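Local coordinates for protein NTF2-like nuclease/anti-CRISPR (Clostridia bacterium, PDB 7JTA) that impairs SpyCas9 activity as the anti-CRISPR AcrIIA22, relieving torsion in target plasmids, and is a putative nuclease, at residues Leu14-Ile26 and Gln36-Ile48. Residues are numbered along the deposited sequence; the frame is centred on the assembly and turned at random.
Sequences LAETADCVVIEAI and QLSVGIKDENGDI. With NO3 (nitrate ion), chain C; NO3 (nitrate ion), chain E.
The carboxylate of E16 is met at its edge by K42: OE2 uses its anti lone pair, away from OE1, to take the ammonium NZ at 3.0 Å in a salt bridge, and the two side chains cross at about a right angle. Of the other flat groups, the Q36 amide has its NE2 hydrogen-bonded to T56 OG1, and its OE1 lies 3.0 Å from O1 of the chain E nitrate ion. The motif is an antiparallel beta hairpin, strands 20-29 and 32-42, central in a four-stranded meander. Bridges running from C20-I41 to A25-Q36 establish the register, and the hydrogen-bonded pairs are V21-G40, I23-S38 and A25-Q36. In the last, Q36 N reaches A25 O over 2.8 Å, with 172° at the hydrogen.

The sheet's two faces differ. One carries C20, V22, E24, L37, V39 and I41: C20 SG lies 3.9 Å from I41 CD1 and forms a disulfide with C20 of the second subunit, while V39 packs on V39 of that subunit, placing this face at a subunit interface. On the same face, E24 forms salt bridges through both carboxylate oxygens, OE1 with R12 and OE2 with R35. The other face carries V21, I23, A25, Q36 and S38; G40 has no side chain, and a CB here would lie tight against V21 CG1 and I23 CD1. There I48 CD1 meets I23 CD1 tip to tip at 3.9 Å, and the I48 side chain crosses that of V21 at about a right angle, its CD1 touching V21 CG1.

Beyond C20-I41, K42 N still bonds D19 O. The lysine chain bends at CG-CD (chi3 68°), bringing NZ back over the 17-19 turn. The E16 salt bridge ties it to the end of strand 7-16; NZ also binds the connecting loop, weakly at A18 O and at 2.7 Å to T17 O, with a C=O...N angle of 161°.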
# COMPACT_ATOMS: atom_id res chain seq x y z
N LEU A 14 13.18 -4.23 2.95
CA LEU A 14 12.91 -4.07 1.53
C LEU A 14 13.84 -3.07 0.86
O LEU A 14 14.12 -3.19 -0.34
CB LEU A 14 11.46 -3.63 1.31
CG LEU A 14 10.39 -4.59 1.81
CD1 LEU A 14 9.02 -4.13 1.35
CD2 LEU A 14 10.67 -6.02 1.37
N ALA A 15 14.32 -2.08 1.61
CA ALA A 15 15.21 -1.05 1.09
C ALA A 15 15.82 -0.34 2.28
O ALA A 15 15.15 -0.12 3.28
CB ALA A 15 14.46 -0.06 0.19
N GLU A 16 17.10 -0.00 2.17
CA GLU A 16 17.77 0.60 3.31
C GLU A 16 18.69 1.73 2.86
O GLU A 16 19.23 1.73 1.76
CB GLU A 16 18.57 -0.42 4.12
CG GLU A 16 18.95 0.10 5.50
CD GLU A 16 19.13 -1.00 6.51
OE1 GLU A 16 18.97 -2.17 6.13
OE2 GLU A 16 19.42 -0.70 7.69
N THR A 17 18.87 2.68 3.78
CA THR A 17 19.66 3.88 3.59
C THR A 17 20.39 4.15 4.89
O THR A 17 20.11 3.53 5.92
CB THR A 17 18.77 5.07 3.18
OG1 THR A 17 18.42 4.94 1.79
CG2 THR A 17 19.42 6.44 3.46
N ALA A 18 21.37 5.05 4.85
CA ALA A 18 22.02 5.48 6.08
C ALA A 18 20.98 5.81 7.14
O ALA A 18 21.11 5.40 8.30
CB ALA A 18 22.92 6.68 5.81
N ASP A 19 19.92 6.53 6.76
CA ASP A 19 18.99 7.10 7.72
C ASP A 19 17.65 6.39 7.81
O ASP A 19 17.06 6.39 8.89
CB ASP A 19 18.75 8.58 7.38
CG ASP A 19 19.99 9.43 7.58
OD1 ASP A 19 20.75 9.16 8.53
OD2 ASP A 19 20.21 10.37 6.78
N CYS A 20 17.15 5.79 6.73
CA CYS A 20 15.83 5.17 6.77
C CYS A 20 15.84 3.79 6.13
O CYS A 20 16.69 3.47 5.29
CB CYS A 20 14.79 6.08 6.10
SG CYS A 20 14.40 7.51 7.16
N VAL A 21 14.88 2.96 6.55
CA VAL A 21 14.70 1.61 6.02
C VAL A 21 13.21 1.34 5.83
O VAL A 21 12.39 1.68 6.68
CB VAL A 21 15.33 0.56 6.95
CG1 VAL A 21 14.87 0.78 8.38
CG2 VAL A 21 14.97 -0.84 6.49
N VAL A 22 12.86 0.74 4.69
CA VAL A 22 11.49 0.31 4.43
C VAL A 22 11.32 -1.12 4.93
O VAL A 22 11.97 -2.04 4.44
CB VAL A 22 11.15 0.40 2.93
CG1 VAL A 22 9.79 -0.22 2.67
CG2 VAL A 22 11.17 1.85 2.49
N ILE A 23 10.42 -1.30 5.90
CA ILE A 23 10.22 -2.59 6.56
C ILE A 23 8.92 -3.22 6.08
O ILE A 23 7.93 -2.52 5.82
CB ILE A 23 10.18 -2.44 8.10
CG1 ILE A 23 11.46 -1.78 8.61
CG2 ILE A 23 9.98 -3.79 8.75
CD1 ILE A 23 11.42 -1.47 10.09
N GLU A 24 8.93 -4.54 5.94
CA GLU A 24 7.74 -5.34 5.72
C GLU A 24 7.55 -6.28 6.90
O GLU A 24 8.51 -6.86 7.40
CB GLU A 24 7.82 -6.17 4.45
CG GLU A 24 6.96 -7.43 4.55
CD GLU A 24 7.21 -8.41 3.44
OE1 GLU A 24 7.76 -9.50 3.73
OE2 GLU A 24 6.89 -8.09 2.28
N ALA A 25 6.30 -6.41 7.35
CA ALA A 25 5.95 -7.38 8.38
C ALA A 25 4.74 -8.17 7.91
O ALA A 25 3.85 -7.62 7.25
CB ALA A 25 5.68 -6.71 9.73
N ILE A 26 4.71 -9.45 8.25
CA ILE A 26 3.52 -10.28 8.06
C ILE A 26 2.86 -10.43 9.42
O ILE A 26 3.45 -11.00 10.35
CB ILE A 26 3.87 -11.65 7.47
CG1 ILE A 26 4.57 -11.48 6.12
CG2 ILE A 26 2.61 -12.48 7.30
CD1 ILE A 26 3.83 -10.60 5.14
N GLN A 36 2.12 -5.59 6.28
CA GLN A 36 2.32 -4.21 6.69
C GLN A 36 3.64 -3.68 6.15
O GLN A 36 4.68 -4.31 6.32
CB GLN A 36 2.30 -4.09 8.22
CG GLN A 36 2.53 -2.67 8.72
CD GLN A 36 2.31 -2.56 10.21
OE1 GLN A 36 3.26 -2.61 10.99
NE2 GLN A 36 1.06 -2.40 10.62
N LEU A 37 3.58 -2.51 5.51
CA LEU A 37 4.76 -1.79 5.05
C LEU A 37 4.98 -0.59 5.95
O LEU A 37 4.07 0.21 6.15
CB LEU A 37 4.60 -1.35 3.60
CG LEU A 37 4.49 -2.49 2.59
CD1 LEU A 37 4.14 -1.94 1.22
CD2 LEU A 37 5.79 -3.28 2.55
N SER A 38 6.20 -0.46 6.49
CA SER A 38 6.53 0.64 7.39
C SER A 38 7.84 1.29 6.98
O SER A 38 8.63 0.74 6.21
CB SER A 38 6.64 0.15 8.84
OG SER A 38 5.58 -0.74 9.15
N VAL A 39 8.07 2.48 7.52
CA VAL A 39 9.34 3.19 7.41
C VAL A 39 9.94 3.27 8.81
O VAL A 39 9.30 3.78 9.73
CB VAL A 39 9.18 4.58 6.80
CG1 VAL A 39 10.49 5.33 6.89
CG2 VAL A 39 8.74 4.48 5.37
N GLY A 40 11.16 2.77 8.97
CA GLY A 40 11.89 2.88 10.21
C GLY A 40 12.87 4.04 10.14
O GLY A 40 13.48 4.29 9.10
N ILE A 41 12.99 4.76 11.25
CA ILE A 41 13.87 5.92 11.35
C ILE A 41 15.10 5.50 12.14
O ILE A 41 14.99 5.00 13.27
CB ILE A 41 13.17 7.11 12.02
CG1 ILE A 41 11.75 7.28 11.47
CG2 ILE A 41 13.97 8.38 11.82
CD1 ILE A 41 11.70 7.67 10.01
N LYS A 42 16.28 5.71 11.56
CA LYS A 42 17.54 5.30 12.17
C LYS A 42 18.28 6.51 12.71
O LYS A 42 18.23 7.60 12.13
CB LYS A 42 18.40 4.54 11.15
CG LYS A 42 17.84 3.18 10.79
CD LYS A 42 18.35 2.68 9.44
CE LYS A 42 19.83 2.37 9.49
NZ LYS A 42 20.36 2.08 8.13
N ASP A 43 18.98 6.31 13.83
CA ASP A 43 19.78 7.36 14.44
C ASP A 43 21.21 7.28 13.90
O ASP A 43 21.49 6.59 12.92
CB ASP A 43 19.71 7.26 15.97
CG ASP A 43 20.32 5.97 16.50
OD1 ASP A 43 20.29 5.76 17.73
OD2 ASP A 43 20.85 5.17 15.69
N GLU A 44 22.13 8.00 14.54
CA GLU A 44 23.51 7.99 14.07
C GLU A 44 24.16 6.61 14.22
O GLU A 44 25.06 6.26 13.45
CB GLU A 44 24.33 9.04 14.81
N ASN A 45 23.71 5.82 15.19
CA ASN A 45 24.29 4.51 15.45
C ASN A 45 23.68 3.40 14.60
O ASN A 45 23.99 2.23 14.82
CB ASN A 45 24.15 4.15 16.93
CG ASN A 45 24.92 5.10 17.84
OD1 ASN A 45 26.06 5.47 17.55
ND2 ASN A 45 24.29 5.49 18.94
N GLY A 46 22.83 3.75 13.63
CA GLY A 46 22.20 2.76 12.78
C GLY A 46 21.02 2.03 13.38
O GLY A 46 20.49 1.11 12.74
N ASP A 47 20.59 2.39 14.59
CA ASP A 47 19.46 1.72 15.22
C ASP A 47 18.15 2.39 14.82
O ASP A 47 18.11 3.57 14.45
CB ASP A 47 19.61 1.74 16.74
CG ASP A 47 20.97 1.28 17.20
OD1 ASP A 47 21.46 0.25 16.67
OD2 ASP A 47 21.56 1.94 18.07
N ILE A 48 17.07 1.63 14.92
CA ILE A 48 15.74 2.13 14.59
C ILE A 48 15.14 2.75 15.85
O ILE A 48 14.99 2.09 16.87
CB ILE A 48 14.84 1.02 14.04
CG1 ILE A 48 15.28 0.65 12.62
CG2 ILE A 48 13.38 1.43 14.07
CD1 ILE A 48 14.62 -0.60 12.07
N NO3 C . 18.29 0.39 -1.65
O1 NO3 C . 18.02 1.61 -1.46
O2 NO3 C . 18.65 0.01 -2.81
O3 NO3 C . 18.20 -0.43 -0.70
N NO3 E . 6.20 -3.61 12.74
O1 NO3 E . 6.14 -2.78 11.79
O2 NO3 E . 7.31 -3.90 13.28
O3 NO3 E . 5.14 -4.16 13.16